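Local coordinates for peroxiredoxin 5 (Alvinella pompejana, PDB 2XHF), which probably reduces hydrogen peroxide and organic peroxides as a thiol-dependent antioxidant peroxidase of the peroxiredoxin family, at residues 57-60 against 61-65; 66-69 against 70-74; 159-162 against 163-166. All coordinates share one frame; numbering follows the deposited sequence.

Contact 1: residues 57-60 against 61-65; sequences GSNN and HIPEY
Asn60 and His61 both carry CG anti to their own carbonyl carbon, and this folds the imidazole back against its neighbour. CB of Asn60 then lies over the centre of one ring face, 4.0 Å from the centroid and 8° off the normal, a CH-pi contact. Replacing His61 by an alanine would probably leave CB of Asn60 without its aromatic cover and open a gap beside Ile154 and Thr155, which the imidazole also touches. Asn59 differs: its CG is anti to the backbone N (chi1 -163°), and OD1 reaches 3.5 Å from CB of Ile62, the two side chains crossing at about a right angle. The Asn59 carbonyl O sits 3.1 Å from CD of Pro63. Two waters bridge residues 57-60 to residues 61-65. One donates to O of Ser58 at 2.7 Å and accepts from N of His61. The other donates to O of Asn60 and accepts, weakly, from N of Glu64. Ile62 is buried and packs on Trp94 and Val98 of helix 88-98. Gly57 to Asn60 form a type I beta turn that leads through His61 into helix 62-67. OG of Ser58 is hydrogen-bonded to O of Val55. As in other peroxiredoxins, this is probably the active-site loop after strand 44-49 of the thioredoxin fold, with the deposited Ser58 at or next to the position of the peroxidatic cysteine of relatives.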
# COMPACT_ATOMS: atom_id res chain seq x y z
N GLY A 57 6.97 1.30 -12.47
CA GLY A 57 7.75 0.13 -12.85
C GLY A 57 7.11 -1.20 -12.50
O GLY A 57 7.43 -2.23 -13.10
N SER A 58 6.24 -1.20 -11.49
CA SER A 58 5.64 -2.45 -11.03
C SER A 58 4.75 -3.12 -12.08
O SER A 58 4.48 -4.31 -11.99
CB SER A 58 4.85 -2.26 -9.73
OG SER A 58 3.80 -1.32 -9.92
N ASN A 59 4.28 -2.36 -13.07
CA ASN A 59 3.51 -2.94 -14.17
C ASN A 59 4.28 -3.04 -15.47
O ASN A 59 3.69 -3.25 -16.53
CB ASN A 59 2.22 -2.16 -14.41
CG ASN A 59 1.20 -2.94 -15.23
OD1 ASN A 59 1.12 -4.18 -15.16
ND2 ASN A 59 0.40 -2.23 -15.99
N ASN A 60 5.60 -2.99 -15.40
CA ASN A 60 6.40 -3.03 -16.63
C ASN A 60 6.41 -4.40 -17.29
O ASN A 60 6.50 -4.51 -18.51
CB ASN A 60 7.85 -2.60 -16.35
CG ASN A 60 7.99 -1.10 -16.26
OD1 ASN A 60 7.00 -0.37 -16.32
ND2 ASN A 60 9.21 -0.63 -16.09
N HIS A 61 6.30 -5.44 -16.47
CA HIS A 61 6.49 -6.81 -16.97
C HIS A 61 5.26 -7.67 -16.92
O HIS A 61 5.16 -8.65 -17.66
CB HIS A 61 7.64 -7.44 -16.22
CG HIS A 61 8.90 -6.65 -16.32
ND1 HIS A 61 9.51 -6.38 -17.53
CD2 HIS A 61 9.65 -6.04 -15.37
CE1 HIS A 61 10.58 -5.63 -17.32
NE2 HIS A 61 10.69 -5.43 -16.02
N ILE A 62 4.32 -7.33 -16.05
CA ILE A 62 3.09 -8.08 -15.95
C ILE A 62 2.38 -8.28 -17.31
O ILE A 62 1.95 -9.38 -17.62
CB ILE A 62 2.20 -7.51 -14.85
CG1 ILE A 62 2.77 -7.98 -13.49
CG2 ILE A 62 0.76 -7.98 -15.02
CD1 ILE A 62 2.17 -7.29 -12.29
N PRO A 63 2.28 -7.23 -18.14
CA PRO A 63 1.60 -7.44 -19.42
C PRO A 63 2.22 -8.57 -20.26
O PRO A 63 1.46 -9.33 -20.88
CB PRO A 63 1.76 -6.08 -20.13
CG PRO A 63 1.88 -5.13 -19.03
CD PRO A 63 2.65 -5.82 -17.95
N GLU A 64 3.54 -8.71 -20.26
CA GLU A 64 4.16 -9.79 -21.03
C GLU A 64 3.95 -11.15 -20.40
O GLU A 64 3.73 -12.11 -21.12
CB GLU A 64 5.65 -9.56 -21.26
CG GLU A 64 6.23 -10.49 -22.32
CD GLU A 64 7.41 -9.88 -23.05
OE1 GLU A 64 8.54 -9.99 -22.52
OE2 GLU A 64 7.20 -9.30 -24.14
N TYR A 65 4.00 -11.24 -19.06
CA TYR A 65 3.64 -12.48 -18.39
C TYR A 65 2.22 -12.89 -18.78
O TYR A 65 1.96 -14.05 -19.09
CB TYR A 65 3.71 -12.37 -16.85
CG TYR A 65 5.10 -12.38 -16.26
CD1 TYR A 65 5.87 -13.54 -16.22
CD2 TYR A 65 5.62 -11.24 -15.67
CE1 TYR A 65 7.14 -13.54 -15.65
CE2 TYR A 65 6.88 -11.22 -15.12
CZ TYR A 65 7.63 -12.37 -15.09
OH TYR A 65 8.88 -12.34 -14.52
O HOH W 1 5.72 -5.98 -13.68
O HOH W 2 5.58 -6.46 -20.30

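Contact 2: residues 66-69 against 70-74; sequences LSLY and DKFKE
Leu68 and Phe72 meet one turn apart, at the break between helix 62-67 and helix 69-74 in this thioredoxin-fold protein. Leu68 leaves helical geometry after the first helix and is the N-cap residue of the second. Its carbonyl O accepts from N of Phe72 at 3.0 Å, a nearly straight bond (164°). N of Lys73 likewise donates to O of Tyr69, at 2.9 Å. O of Ser67 takes a hydrogen bond from each of two waters. One of them accepts from N of Lys71. The other accepts from N of Asp70 and donates to OD2 of Asp70 at 3.3 Å, so water bridges the break in the backbone pattern. The charged ends pair along the helix. NZ of Lys73 forms a salt bridge with OD1 of Asp70, its hydrogen bond weak at 3.2 Å. NZ of Lys71 and OE1 of Glu74 form a second, also with a weak bond. The Lys73 chain bends at chi3 and chi4, both 60°, which curls NZ back toward Asp70 and lays CE 3.6 Å from CE2 of Tyr69. The Tyr69 ring also has a cation-pi partner in Lys103. On the buried side, Phe72 packs against Cys159, Leu160 and Ile163 of helix 156-165 and against Ile80 of strand 79-84. In a CH-pi contact, CB of Leu68 lies over one face of the Phe72 ring, offset toward its rim, 3.7 Å from CE2.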
# COMPACT_ATOMS: atom_id res chain seq x y z
N LEU A 66 1.29 -11.94 -18.76
CA LEU A 66 -0.09 -12.28 -19.06
C LEU A 66 -0.23 -12.76 -20.50
O LEU A 66 -0.95 -13.73 -20.79
CB LEU A 66 -1.00 -11.07 -18.81
CG LEU A 66 -1.14 -10.69 -17.33
CD1 LEU A 66 -1.94 -9.42 -17.19
CD2 LEU A 66 -1.80 -11.82 -16.52
N SER A 67 0.50 -12.10 -21.40
CA SER A 67 0.41 -12.46 -22.82
C SER A 67 0.95 -13.87 -23.07
O SER A 67 0.50 -14.55 -23.99
CB SER A 67 1.13 -11.43 -23.69
OG SER A 67 2.54 -11.59 -23.62
N LEU A 68 1.90 -14.30 -22.24
CA LEU A 68 2.53 -15.60 -22.39
C LEU A 68 1.91 -16.70 -21.54
O LEU A 68 2.44 -17.80 -21.48
CB LEU A 68 4.03 -15.48 -22.08
CG LEU A 68 4.80 -14.66 -23.10
CD1 LEU A 68 6.21 -14.43 -22.62
CD2 LEU A 68 4.79 -15.37 -24.45
N TYR A 69 0.79 -16.40 -20.89
CA TYR A 69 0.18 -17.36 -19.98
C TYR A 69 -0.01 -18.76 -20.58
O TYR A 69 0.36 -19.75 -19.97
CB TYR A 69 -1.16 -16.83 -19.48
CG TYR A 69 -1.88 -17.79 -18.56
CD1 TYR A 69 -1.52 -17.92 -17.23
CD2 TYR A 69 -2.90 -18.58 -19.04
CE1 TYR A 69 -2.17 -18.82 -16.41
CE2 TYR A 69 -3.56 -19.48 -18.23
CZ TYR A 69 -3.20 -19.59 -16.92
OH TYR A 69 -3.88 -20.49 -16.13
N ASP A 70 -0.58 -18.85 -21.77
CA ASP A 70 -0.81 -20.17 -22.37
C ASP A 70 0.51 -20.88 -22.75
O ASP A 70 0.60 -22.10 -22.68
CB ASP A 70 -1.76 -20.07 -23.56
CG ASP A 70 -3.22 -19.82 -23.13
OD1 ASP A 70 -3.71 -20.45 -22.16
OD2 ASP A 70 -3.86 -18.96 -23.78
N LYS A 71 1.55 -20.12 -23.08
CA LYS A 71 2.87 -20.72 -23.31
C LYS A 71 3.46 -21.30 -22.03
O LYS A 71 4.03 -22.39 -22.04
CB LYS A 71 3.83 -19.68 -23.88
CG LYS A 71 3.43 -19.14 -25.21
CD LYS A 71 3.40 -20.23 -26.28
CE LYS A 71 4.79 -20.76 -26.61
NZ LYS A 71 4.80 -21.78 -27.73
N PHE A 72 3.33 -20.58 -20.93
CA PHE A 72 3.79 -21.07 -19.64
C PHE A 72 2.99 -22.33 -19.29
O PHE A 72 3.55 -23.35 -18.88
CB PHE A 72 3.58 -20.01 -18.57
CG PHE A 72 4.42 -18.76 -18.74
CD1 PHE A 72 5.73 -18.80 -19.19
CD2 PHE A 72 3.90 -17.53 -18.39
CE1 PHE A 72 6.48 -17.64 -19.31
CE2 PHE A 72 4.65 -16.38 -18.51
CZ PHE A 72 5.94 -16.44 -18.96
N LYS A 73 1.68 -22.25 -19.48
CA LYS A 73 0.79 -23.35 -19.17
C LYS A 73 1.11 -24.62 -19.99
O LYS A 73 1.04 -25.71 -19.45
CB LYS A 73 -0.66 -22.90 -19.32
CG LYS A 73 -1.67 -24.00 -19.03
CD LYS A 73 -3.05 -23.46 -18.76
CE LYS A 73 -3.63 -22.67 -19.91
NZ LYS A 73 -3.76 -23.45 -21.16
N GLU A 74 1.52 -24.47 -21.26
CA GLU A 74 1.91 -25.60 -22.12
C GLU A 74 3.01 -26.43 -21.48
O GLU A 74 3.09 -27.63 -21.69
CB GLU A 74 2.46 -25.12 -23.47
CG GLU A 74 1.46 -24.75 -24.53
CD GLU A 74 2.13 -24.29 -25.83
OE1 GLU A 74 3.37 -24.06 -25.84
OE2 GLU A 74 1.42 -24.15 -26.84
O HOH W 3 0.50 -17.40 -24.33
O HOH W 4 -1.97 -16.35 -23.14

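Contact 3: residues 159-162 against 163-166; sequences CLLS and IQRQ
This is a local contact between successive turns of helix 156-165, which lies against the central sheet of the thioredoxin fold, near the C-terminus of the model. Leu160 and Gln164 carry much of it, one turn apart. CG of Leu160 is anti to the backbone N (chi1 -180°), which carries the branched end along the helix toward Gln164. There CD1 lies 3.7 Å from NE2 of Gln164, an amide nitrogen set against a methyl group. The Gln164 chain is extended beyond CG, and CG itself sits 3.3 Å from O of Leu160. Backbone bonds tie the turns together. N of Ile163 donates to O of Cys159 at 3.2 Å, and N of Gln164 to O of Leu160 at 2.9 Å. Toward Arg165 the bonding becomes less regular. N of Arg165 donates to O of Leu161 at 3.0 Å and also, weakly, to O of Ser162. N of Gln166 then reaches back only three residues, to O of Ile163. The inner face is largely apolar, with Ser162 against Leu139 and Ser147. Cys159 and Ile163 both pack on Phe72 of helix 69-74 and on Leu139 of strand 136-141. Leu160 joins them by touching Leu68, Lys71 and Phe72. The outer face carries Leu161 and Arg165, both exposed. CG of Arg165 lies 3.3 Å from O of Leu161, and the rest of its bent chain leads away from the preceding turn. OE1 of Gln166 is hydrogen-bonded to OH of Tyr77. On the buried side, SG of Cys159 approaches CD1 of Ile163 at 4.3 Å.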
# COMPACT_ATOMS: atom_id res chain seq x y z
N CYS A 159 11.51 -15.14 -19.12
CA CYS A 159 10.95 -16.24 -18.38
C CYS A 159 10.66 -17.49 -19.26
O CYS A 159 11.01 -18.63 -18.91
CB CYS A 159 9.68 -15.74 -17.67
SG CYS A 159 8.93 -16.88 -16.59
N LEU A 160 10.04 -17.27 -20.40
CA LEU A 160 9.70 -18.37 -21.29
C LEU A 160 10.92 -19.12 -21.85
O LEU A 160 10.90 -20.35 -21.98
CB LEU A 160 8.85 -17.84 -22.45
CG LEU A 160 8.43 -18.92 -23.45
CD1 LEU A 160 7.64 -20.03 -22.76
CD2 LEU A 160 7.62 -18.26 -24.54
N LEU A 161 11.97 -18.39 -22.21
CA LEU A 161 13.13 -19.04 -22.82
C LEU A 161 13.79 -19.99 -21.84
O LEU A 161 14.21 -21.08 -22.21
CB LEU A 161 14.13 -18.00 -23.33
CG LEU A 161 13.58 -17.11 -24.44
CD1 LEU A 161 14.61 -16.07 -24.81
CD2 LEU A 161 13.17 -17.92 -25.64
N SER A 162 13.82 -19.61 -20.56
CA SER A 162 14.39 -20.47 -19.53
C SER A 162 13.57 -21.74 -19.38
O SER A 162 14.09 -22.84 -19.29
CB SER A 162 14.46 -19.74 -18.19
OG SER A 162 15.47 -18.75 -18.20
N ILE A 163 12.26 -21.57 -19.36
CA ILE A 163 11.38 -22.72 -19.31
C ILE A 163 11.69 -23.66 -20.48
O ILE A 163 11.84 -24.87 -20.29
CB ILE A 163 9.92 -22.27 -19.34
CG1 ILE A 163 9.56 -21.69 -17.96
CG2 ILE A 163 8.99 -23.43 -19.67
CD1 ILE A 163 8.25 -20.95 -17.95
N GLN A 164 11.82 -23.11 -21.68
CA GLN A 164 12.01 -23.95 -22.86
C GLN A 164 13.36 -24.68 -22.89
O GLN A 164 13.45 -25.78 -23.45
CB GLN A 164 11.77 -23.14 -24.13
CG GLN A 164 10.31 -22.73 -24.20
CD GLN A 164 9.93 -22.09 -25.50
OE1 GLN A 164 10.78 -21.65 -26.26
NE2 GLN A 164 8.63 -22.02 -25.76
N ARG A 165 14.39 -24.09 -22.28
CA ARG A 165 15.69 -24.76 -22.18
C ARG A 165 15.55 -26.10 -21.46
O ARG A 165 16.35 -27.03 -21.67
CB ARG A 165 16.70 -23.88 -21.43
CG ARG A 165 17.17 -22.63 -22.16
CD ARG A 165 17.79 -22.92 -23.52
NE ARG A 165 18.83 -23.95 -23.50
CZ ARG A 165 20.13 -23.72 -23.31
NH1 ARG A 165 20.59 -22.49 -23.11
NH2 ARG A 165 20.98 -24.74 -23.33
N GLN A 166 14.56 -26.21 -20.60
CA GLN A 166 14.31 -27.46 -19.90
C GLN A 166 13.71 -28.45 -20.88
O GLN A 166 13.96 -29.66 -20.79
CB GLN A 166 13.36 -27.25 -18.72
CG GLN A 166 13.70 -26.06 -17.85
CD GLN A 166 12.79 -25.94 -16.65
OE1 GLN A 166 11.72 -26.58 -16.59
NE2 GLN A 166 13.19 -25.13 -15.68

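The contacts follow one another along the chain. Contact 1 leads into helix 62-67. Contact 2 joins the end of that helix to helix 69-74, with a centre about 14 Å from that of contact 1. Contact 3 comes much later, in helix 156-165, yet its centre is about 12 Å from that of contact 2 and about 18 Å from that of contact 1. Phe72 is the main bridge: its CD1 lies 3.5 Å from CD1 of Ile163. Tyr65 of contact 1 also reaches contact 3, with CE1 3.9 Å from SG of Cys159. The three helices thus meet round Phe72. Contact 1 probably lies at the active-site loop; contacts 2 and 3 are packing away from it.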